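Local coordinates for predicted metal-dependent hydrolase of the TIM-barrel fold (Lactobacillus casei, PDB 2QPX), which is of unknown function but binds two zinc ions in a TIM-barrel fold and is probably a hydrolase of the amidohydrolase family, at residues 215-229 with 253-266. Sequence-based numbering, arbitrary orientation. Where two conformers were deposited one is given.
Sequences APFIIAQDMPLQFHV and FTKKGLKVVLLHCY
With CG anti to the backbone N (chi1 -180°), the His228 imidazole comes up to the edge of the His264 ring, its CG and ND1 near that ring's plane; the first torsion of His264 (chi1 -31°) lies away from a staggered position. The rings meet obliquely, planes at 61°, and both serve one zinc ion, with His228 ND1 and His264 NE2 2.9 Å apart; carboxylated Lys167 also binds this metal. Gly230 O accepts from His228 NE2, and Ser287 OG pairs with His264 ND1, so each imidazole is held at its far nitrogen. The parallel strands 225-229 and 260-264 exemplify how a barrel delivers such ligands from adjacent strand ends: their ladder starts at Leu225 N to Lys259 O (2.8 Å) and closes with a weak Cys265 N to Val229 O bond. At the other end, Lys259 NZ, in one of two conformers, takes the syn lone pair of Asp222 OD1 at 2.8 Å, while a water links OD1 to Gly257 O. Ala215 CB sits over the face of Phe253, 3.5 Å from the centroid, and Leu258 CD1 meets Ile218 CG2 at 3.7 Å. Helix 247-253 makes the beta-alpha-beta crossover between the two strands; helix 204-221 packs beside it, and strand 282-285 continues the sheet beyond 260-264.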
ATOM      1  N   ALA A 215       9.875  25.035 -15.400  1.00 15.73           N
ATOM      2  CA  ALA A 215       9.817  25.303 -13.963  1.00 14.91           C
ATOM      3  C   ALA A 215      10.203  26.750 -13.611  1.00 15.04           C
ATOM      4  O   ALA A 215       9.479  27.415 -12.868  1.00 16.52           O
ATOM      5  CB  ALA A 215      10.580  24.227 -13.141  1.00 16.37           C
ATOM      6  N   PRO A 216      11.352  27.247 -14.110  1.00 16.10           N
ATOM      7  CA  PRO A 216      11.700  28.647 -13.787  1.00 16.85           C
ATOM      8  C   PRO A 216      10.672  29.672 -14.296  1.00 17.45           C
ATOM      9  O   PRO A 216      10.463  30.705 -13.659  1.00 19.55           O
ATOM     10  CB  PRO A 216      13.046  28.845 -14.482  1.00 19.65           C
ATOM     11  CG  PRO A 216      13.475  27.529 -14.907  1.00 23.63           C
ATOM     12  CD  PRO A 216      12.412  26.559 -14.859  1.00 17.32           C
ATOM     13  N   PHE A 217      10.052  29.399 -15.448  1.00 17.70           N
ATOM     14  CA  PHE A 217       9.051  30.286 -15.994  1.00 16.99           C
ATOM     15  C   PHE A 217       7.820  30.360 -15.085  1.00 16.12           C
ATOM     16  O   PHE A 217       7.176  31.400 -14.970  1.00 19.18           O
ATOM     17  CB  PHE A 217       8.562  29.880 -17.373  1.00 17.46           C
ATOM     18  CG  PHE A 217       9.635  29.524 -18.380  1.00 18.98           C
ATOM     19  CD1 PHE A 217      10.898  30.073 -18.340  1.00 22.00           C
ATOM     20  CD2 PHE A 217       9.305  28.711 -19.459  1.00 20.15           C
ATOM     21  CE1 PHE A 217      11.844  29.746 -19.323  1.00 22.08           C
ATOM     22  CE2 PHE A 217      10.259  28.363 -20.406  1.00 20.39           C
ATOM     23  CZ  PHE A 217      11.503  28.907 -20.338  1.00 20.58           C
ATOM     24  N   ILE A 218       7.470  29.213 -14.496  1.00 15.62           N
ATOM     25  CA  ILE A 218       6.315  29.088 -13.631  1.00 15.42           C
ATOM     26  C   ILE A 218       6.623  29.770 -12.285  1.00 15.53           C
ATOM     27  O   ILE A 218       5.778  30.542 -11.780  1.00 17.36           O
ATOM     28  CB  ILE A 218       5.899  27.601 -13.439  1.00 14.78           C
ATOM     29  CG1 ILE A 218       5.430  27.047 -14.812  1.00 14.07           C
ATOM     30  CG2 ILE A 218       4.863  27.460 -12.285  1.00 15.70           C
ATOM     31  CD1 ILE A 218       5.114  25.501 -14.832  1.00 15.57           C
ATOM     32  N   ILE A 219       7.797  29.508 -11.725  1.00 16.05           N
ATOM     33  CA  ILE A 219       8.265  30.168 -10.492  1.00 16.84           C
ATOM     34  C   ILE A 219       8.192  31.691 -10.673  1.00 18.45           C
ATOM     35  O   ILE A 219       7.719  32.410  -9.769  1.00 19.41           O
ATOM     36  CB  ILE A 219       9.702  29.715 -10.092  1.00 16.89           C
ATOM     37  CG1 ILE A 219       9.738  28.240  -9.666  1.00 17.84           C
ATOM     38  CG2 ILE A 219      10.262  30.613  -8.947  1.00 18.43           C
ATOM     39  CD1 ILE A 219      11.157  27.630  -9.573  1.00 18.44           C
ATOM     40  N   ALA A 220       8.641  32.207 -11.817  1.00 16.73           N
ATOM     41  CA  ALA A 220       8.659  33.659 -12.031  1.00 18.06           C
ATOM     42  C   ALA A 220       7.255  34.252 -11.998  1.00 19.06           C
ATOM     43  O   ALA A 220       7.101  35.403 -11.584  1.00 21.71           O
ATOM     44  CB  ALA A 220       9.354  34.020 -13.344  1.00 19.30           C
ATOM     45  N   GLN A 221       6.236  33.478 -12.395  1.00 20.40           N
ATOM     46  CA  GLN A 221       4.837  33.926 -12.335  1.00 19.78           C
ATOM     47  C   GLN A 221       4.156  33.630 -10.992  1.00 18.17           C
ATOM     48  O   GLN A 221       3.041  34.097 -10.733  1.00 19.30           O
ATOM     49  CB  GLN A 221       4.038  33.295 -13.481  1.00 20.40           C
ATOM     50  CG  GLN A 221       4.466  33.764 -14.845  1.00 19.49           C
ATOM     51  CD  GLN A 221       3.840  32.984 -15.961  1.00 20.36           C
ATOM     52  OE1 GLN A 221       2.696  33.258 -16.349  1.00 24.43           O
ATOM     53  NE2 GLN A 221       4.568  31.979 -16.487  1.00 17.94           N
ATOM     54  N   ASP A 222       4.827  32.860 -10.150  1.00 17.79           N
ATOM     55  CA  ASP A 222       4.367  32.480  -8.825  1.00 18.83           C
ATOM     56  C   ASP A 222       2.976  31.849  -8.857  1.00 18.72           C
ATOM     57  O   ASP A 222       2.130  32.172  -8.020  1.00 19.17           O
ATOM     58  CB  ASP A 222       4.376  33.669  -7.849  1.00 21.22           C
ATOM     59  CG  ASP A 222       4.219  33.234  -6.405  1.00 22.23           C
ATOM     60  OD1 ASP A 222       4.642  32.090  -6.029  1.00 23.48           O
ATOM     61  OD2 ASP A 222       3.603  34.011  -5.629  1.00 24.76           O
HETATM   62  N   MSE A 223       2.770  30.896  -9.778  1.00 17.83           N
HETATM   63  CA  MSE A 223       1.525  30.138  -9.817  1.00 16.41           C
HETATM   64  C   MSE A 223       1.844  28.642  -9.679  1.00 15.35           C
HETATM   65  O   MSE A 223       2.946  28.222 -10.048  1.00 16.33           O
HETATM   66  CB  MSE A 223       0.740  30.446 -11.077  1.00 17.93           C
HETATM   67  CG  MSE A 223       0.581  31.936 -11.289  1.00 17.25           C
HETATM   68 SE   MSE A 223      -0.790  32.378 -12.595  0.80 18.49          SE
HETATM   69  CE  MSE A 223      -0.145  31.469 -14.153  1.00 19.46           C
ATOM     70  N   PRO A 224       0.907  27.842  -9.149  1.00 15.19           N
ATOM     71  CA  PRO A 224       1.213  26.438  -8.956  1.00 15.13           C
ATOM     72  C   PRO A 224       1.300  25.594 -10.211  1.00 13.97           C
ATOM     73  O   PRO A 224       0.712  25.960 -11.247  1.00 14.92           O
ATOM     74  CB  PRO A 224       0.050  25.952  -8.090  1.00 15.43           C
ATOM     75  CG  PRO A 224      -0.507  27.204  -7.463  1.00 16.03           C
ATOM     76  CD  PRO A 224      -0.384  28.177  -8.515  1.00 15.61           C
ATOM     77  N   LEU A 225       2.013  24.472 -10.072  1.00 12.99           N
ATOM     78  CA  LEU A 225       2.091  23.445 -11.124  1.00 12.91           C
ATOM     79  C   LEU A 225       1.500  22.169 -10.553  1.00 13.15           C
ATOM     80  O   LEU A 225       2.036  21.579  -9.625  1.00 13.96           O
ATOM     81  CB  LEU A 225       3.532  23.191 -11.580  1.00 12.72           C
ATOM     82  CG  LEU A 225       3.766  22.038 -12.561  1.00 12.64           C
ATOM     83  CD1 LEU A 225       2.945  22.219 -13.855  1.00 14.66           C
ATOM     84  CD2 LEU A 225       5.315  21.926 -12.812  1.00 15.14           C
ATOM     85  N   GLN A 226       0.398  21.756 -11.162  1.00 13.45           N
ATOM     86  CA  GLN A 226      -0.302  20.532 -10.798  1.00 12.20           C
ATOM     87  C   GLN A 226       0.222  19.373 -11.638  1.00 11.73           C
ATOM     88  O   GLN A 226       0.508  19.534 -12.836  1.00 13.27           O
ATOM     89  CB  GLN A 226      -1.784  20.674 -11.110  1.00 13.32           C
ATOM     90  CG  GLN A 226      -2.467  21.892 -10.523  1.00 13.01           C
ATOM     91  CD  GLN A 226      -3.947  22.000 -10.940  1.00 13.43           C
ATOM     92  OE1 GLN A 226      -4.347  21.403 -11.948  1.00 14.73           O
ATOM     93  NE2 GLN A 226      -4.748  22.792 -10.191  1.00 14.29           N
ATOM     94  N   PHE A 227       0.314  18.186 -11.023  1.00 12.58           N
ATOM     95  CA  PHE A 227       0.590  16.924 -11.725  1.00 11.79           C
ATOM     96  C   PHE A 227      -0.511  15.922 -11.429  1.00 13.04           C
ATOM     97  O   PHE A 227      -0.803  15.630 -10.264  1.00 13.29           O
ATOM     98  CB  PHE A 227       1.891  16.289 -11.240  1.00 12.89           C
ATOM     99  CG  PHE A 227       3.122  16.977 -11.726  1.00 13.50           C
ATOM    100  CD1 PHE A 227       3.626  18.082 -11.071  1.00 14.31           C
ATOM    101  CD2 PHE A 227       3.809  16.487 -12.830  1.00 13.75           C
ATOM    102  CE1 PHE A 227       4.790  18.680 -11.495  1.00 15.05           C
ATOM    103  CE2 PHE A 227       4.972  17.089 -13.245  1.00 14.23           C
ATOM    104  CZ  PHE A 227       5.474  18.185 -12.579  1.00 16.15           C
ATOM    105  N   HIS A 228      -1.044  15.282 -12.466  1.00 13.35           N
ATOM    106  CA  HIS A 228      -1.808  14.040 -12.217  1.00 13.92           C
ATOM    107  C   HIS A 228      -0.898  13.016 -11.580  1.00 14.38           C
ATOM    108  O   HIS A 228       0.175  12.777 -12.113  1.00 16.43           O
ATOM    109  CB  HIS A 228      -2.354  13.485 -13.543  1.00 15.78           C
ATOM    110  CG  HIS A 228      -3.146  12.232 -13.375  1.00 17.55           C
ATOM    111  ND1 HIS A 228      -4.520  12.237 -13.296  1.00 25.41           N
ATOM    112  CD2 HIS A 228      -2.755  10.937 -13.240  1.00 18.10           C
ATOM    113  CE1 HIS A 228      -4.941  10.989 -13.107  1.00 24.01           C
ATOM    114  NE2 HIS A 228      -3.888  10.191 -13.064  1.00 21.50           N
ATOM    115  N   VAL A 229      -1.367  12.350 -10.518  1.00 13.40           N
ATOM    116  CA  VAL A 229      -0.622  11.276  -9.867  1.00 14.08           C
ATOM    117  C   VAL A 229      -1.586  10.098  -9.676  1.00 15.08           C
ATOM    118  O   VAL A 229      -2.706  10.265  -9.204  1.00 16.43           O
ATOM    119  CB  VAL A 229      -0.043  11.725  -8.494  1.00 15.54           C
ATOM    120  CG1 VAL A 229       0.637  10.529  -7.746  1.00 15.89           C
ATOM    121  CG2 VAL A 229       0.940  12.929  -8.676  1.00 16.35           C
ATOM    122  N   PHE A 253      13.509  21.817  -7.691  1.00 17.76           N
ATOM    123  CA  PHE A 253      12.709  23.016  -7.824  1.00 18.07           C
ATOM    124  C   PHE A 253      11.926  23.508  -6.597  1.00 18.02           C
ATOM    125  O   PHE A 253      11.651  24.697  -6.512  1.00 19.09           O
ATOM    126  CB  PHE A 253      11.760  22.888  -9.014  1.00 17.33           C
ATOM    127  CG  PHE A 253      12.475  22.762 -10.310  1.00 17.18           C
ATOM    128  CD1 PHE A 253      13.255  23.814 -10.760  1.00 17.53           C
ATOM    129  CD2 PHE A 253      12.451  21.599 -11.035  1.00 16.32           C
ATOM    130  CE1 PHE A 253      13.980  23.713 -11.933  1.00 18.52           C
ATOM    131  CE2 PHE A 253      13.170  21.492 -12.217  1.00 18.04           C
ATOM    132  CZ  PHE A 253      13.931  22.555 -12.664  1.00 18.07           C
ATOM    133  N   THR A 254      11.505  22.623  -5.703  1.00 18.29           N
ATOM    134  CA  THR A 254      10.711  23.101  -4.572  1.00 17.76           C
ATOM    135  C   THR A 254      11.465  24.132  -3.721  1.00 19.48           C
ATOM    136  O   THR A 254      10.865  25.073  -3.209  1.00 21.08           O
ATOM    137  CB  THR A 254      10.126  22.005  -3.696  1.00 19.25           C
ATOM    138  OG1 THR A 254      11.161  21.182  -3.156  1.00 20.38           O
ATOM    139  CG2 THR A 254       9.087  21.156  -4.482  1.00 18.25           C
ATOM    140  N   LYS A 255      12.762  23.934  -3.562  1.00 22.68           N
ATOM    141  CA  LYS A 255      13.582  24.855  -2.754  1.00 24.85           C
ATOM    142  C   LYS A 255      13.779  26.190  -3.471  1.00 24.21           C
ATOM    143  O   LYS A 255      14.140  27.208  -2.861  1.00 28.51           O
ATOM    144  CB  LYS A 255      14.954  24.228  -2.523  1.00 30.27           C
ATOM    145  CG  LYS A 255      15.687  23.910  -3.851  1.00 39.95           C
ATOM    146  CD  LYS A 255      17.089  24.532  -3.936  1.00 44.08           C
ATOM    147  CE  LYS A 255      17.727  24.247  -5.253  1.00 42.93           C
ATOM    148  NZ  LYS A 255      18.131  22.809  -5.375  1.00 50.59           N
ATOM    149  N   LYS A 256      13.603  26.188  -4.787  1.00 23.08           N
ATOM    150  CA  LYS A 256      13.637  27.389  -5.603  1.00 22.65           C
ATOM    151  C   LYS A 256      12.307  28.125  -5.647  1.00 21.13           C
ATOM    152  O   LYS A 256      12.199  29.158  -6.269  1.00 22.69           O
ATOM    153  CB  LYS A 256      14.069  27.057  -7.034  1.00 24.28           C
ATOM    154  CG  LYS A 256      15.473  26.507  -7.089  1.00 28.10           C
ATOM    155  CD  LYS A 256      15.989  26.451  -8.512  1.00 31.30           C
ATOM    156  CE  LYS A 256      17.502  26.335  -8.571  1.00 42.38           C
ATOM    157  NZ  LYS A 256      17.895  25.818  -9.919  1.00 49.59           N
ATOM    158  N   GLY A 257      11.273  27.554  -5.035  1.00 19.17           N
ATOM    159  CA  GLY A 257      10.021  28.236  -4.929  1.00 18.67           C
ATOM    160  C   GLY A 257       8.899  27.671  -5.773  1.00 18.82           C
ATOM    161  O   GLY A 257       7.818  28.231  -5.763  1.00 20.52           O
ATOM    162  N   LEU A 258       9.128  26.586  -6.514  1.00 18.94           N
ATOM    163  CA  LEU A 258       8.058  25.992  -7.320  1.00 16.56           C
ATOM    164  C   LEU A 258       7.034  25.344  -6.412  1.00 15.93           C
ATOM    165  O   LEU A 258       7.378  24.519  -5.577  1.00 17.77           O
ATOM    166  CB  LEU A 258       8.606  24.947  -8.303  1.00 15.70           C
ATOM    167  CG  LEU A 258       7.601  24.330  -9.289  1.00 16.24           C
ATOM    168  CD1 LEU A 258       7.187  25.369 -10.312  1.00 16.58           C
ATOM    169  CD2 LEU A 258       8.221  23.063  -9.956  1.00 17.92           C
ATOM    170  N   LYS A 259       5.783  25.754  -6.595  1.00 16.59           N
ATOM    171  CA  LYS A 259       4.672  25.187  -5.839  0.50 16.68           C
ATOM    172  C   LYS A 259       4.053  24.048  -6.641  1.00 16.29           C
ATOM    173  O   LYS A 259       3.479  24.260  -7.692  1.00 18.84           O
ATOM    174  CB  LYS A 259       3.682  26.303  -5.484  0.50 18.04           C
ATOM    175  CG  LYS A 259       4.282  27.295  -4.476  0.50 20.44           C
ATOM    176  CD  LYS A 259       3.857  28.722  -4.732  0.50 23.76           C
ATOM    177  CE  LYS A 259       4.404  29.602  -3.620  0.50 23.27           C
ATOM    178  NZ  LYS A 259       3.857  30.949  -3.640  0.50 22.36           N
ATOM    179  N   VAL A 260       4.263  22.828  -6.153  1.00 14.79           N
ATOM    180  CA  VAL A 260       3.861  21.616  -6.870  1.00 14.51           C
ATOM    181  C   VAL A 260       2.655  21.017  -6.153  1.00 14.07           C
ATOM    182  O   VAL A 260       2.639  20.909  -4.914  1.00 15.32           O
ATOM    183  CB  VAL A 260       5.005  20.588  -6.894  1.00 15.54           C
ATOM    184  CG1 VAL A 260       4.572  19.233  -7.505  1.00 16.00           C
ATOM    185  CG2 VAL A 260       6.231  21.168  -7.621  1.00 16.34           C
ATOM    186  N   VAL A 261       1.642  20.663  -6.943  1.00 13.76           N
ATOM    187  CA  VAL A 261       0.411  20.057  -6.407  1.00 13.76           C
ATOM    188  C   VAL A 261       0.179  18.700  -7.023  1.00 14.14           C
ATOM    189  O   VAL A 261       0.061  18.570  -8.237  1.00 14.88           O
ATOM    190  CB  VAL A 261      -0.813  20.925  -6.580  1.00 15.49           C
ATOM    191  CG1 VAL A 261      -1.963  20.380  -5.719  1.00 16.98           C
ATOM    192  CG2 VAL A 261      -0.510  22.381  -6.215  1.00 17.38           C
ATOM    193  N   LEU A 262       0.158  17.686  -6.174  1.00 14.63           N
ATOM    194  CA  LEU A 262      -0.031  16.292  -6.583  1.00 14.15           C
ATOM    195  C   LEU A 262      -1.516  15.947  -6.544  1.00 14.98           C
ATOM    196  O   LEU A 262      -2.104  15.879  -5.451  1.00 16.53           O
ATOM    197  CB  LEU A 262       0.765  15.339  -5.690  1.00 14.68           C
ATOM    198  CG  LEU A 262       2.262  15.603  -5.544  1.00 14.82           C
ATOM    199  CD1 LEU A 262       2.913  14.519  -4.638  1.00 16.74           C
ATOM    200  CD2 LEU A 262       2.973  15.780  -6.941  1.00 15.42           C
ATOM    201  N   LEU A 263      -2.099  15.762  -7.727  1.00 13.66           N
ATOM    202  CA  LEU A 263      -3.542  15.514  -7.863  1.00 14.28           C
ATOM    203  C   LEU A 263      -3.863  14.026  -7.760  1.00 14.20           C
ATOM    204  O   LEU A 263      -3.142  13.191  -8.341  1.00 15.61           O
ATOM    205  CB  LEU A 263      -4.020  16.008  -9.224  1.00 14.37           C
ATOM    206  CG  LEU A 263      -3.692  17.421  -9.659  1.00 13.62           C
ATOM    207  CD1 LEU A 263      -4.127  17.599 -11.138  1.00 15.98           C
ATOM    208  CD2 LEU A 263      -4.277  18.504  -8.718  1.00 15.76           C
ATOM    209  N   HIS A 264      -4.923  13.705  -6.999  1.00 14.69           N
ATOM    210  CA  HIS A 264      -5.542  12.347  -6.928  1.00 16.29           C
ATOM    211  C   HIS A 264      -4.804  11.377  -6.041  1.00 15.83           C
ATOM    212  O   HIS A 264      -5.358  10.871  -5.040  1.00 18.49           O
ATOM    213  CB  HIS A 264      -5.741  11.665  -8.300  1.00 20.30           C
ATOM    214  CG  HIS A 264      -5.994  12.601  -9.398  1.00 20.36           C
ATOM    215  ND1 HIS A 264      -6.943  13.599  -9.335  1.00 21.46           N
ATOM    216  CD2 HIS A 264      -5.442  12.682 -10.628  1.00 23.02           C
ATOM    217  CE1 HIS A 264      -6.931  14.286 -10.465  1.00 23.97           C
ATOM    218  NE2 HIS A 264      -6.035  13.739 -11.275  1.00 22.32           N
ATOM    219  N   CYS A 265      -3.555  11.119  -6.416  1.00 15.96           N
ATOM    220  CA  CYS A 265      -2.545  10.359  -5.689  1.00 17.09           C
ATOM    221  C   CYS A 265      -2.805   8.893  -5.550  1.00 14.26           C
ATOM    222  O   CYS A 265      -1.902   8.091  -5.726  1.00 17.38           O
ATOM    223  CB  CYS A 265      -2.274  10.989  -4.338  1.00 16.26           C
ATOM    224  SG  CYS A 265      -1.666  12.682  -4.472  1.00 17.67           S
ATOM    225  N   TYR A 266      -4.016   8.542  -5.177  1.00 15.93           N
ATOM    226  CA  TYR A 266      -4.399   7.119  -4.971  1.00 15.66           C
ATOM    227  C   TYR A 266      -3.901   6.211  -6.093  1.00 16.93           C
ATOM    228  O   TYR A 266      -4.124   6.532  -7.280  1.00 18.02           O
ATOM    229  CB  TYR A 266      -5.909   7.053  -4.900  1.00 16.13           C
ATOM    230  CG  TYR A 266      -6.515   5.665  -4.660  1.00 15.65           C
ATOM    231  CD1 TYR A 266      -6.794   4.819  -5.730  1.00 19.11           C
ATOM    232  CD2 TYR A 266      -6.792   5.216  -3.392  1.00 14.97           C
ATOM    233  CE1 TYR A 266      -7.325   3.549  -5.520  1.00 17.10           C
ATOM    234  CE2 TYR A 266      -7.362   3.968  -3.164  1.00 16.47           C
ATOM    235  CZ  TYR A 266      -7.626   3.146  -4.234  1.00 16.69           C
ATOM    236  OH  TYR A 266      -8.193   1.912  -4.014  1.00 17.96           O
TER
HETATM  237  O   HOH W   1       6.288  30.046  -7.192  1.00 23.86           O
HETATM  238  O   HOH W   2       5.235  27.828  -8.493  1.00 18.78           O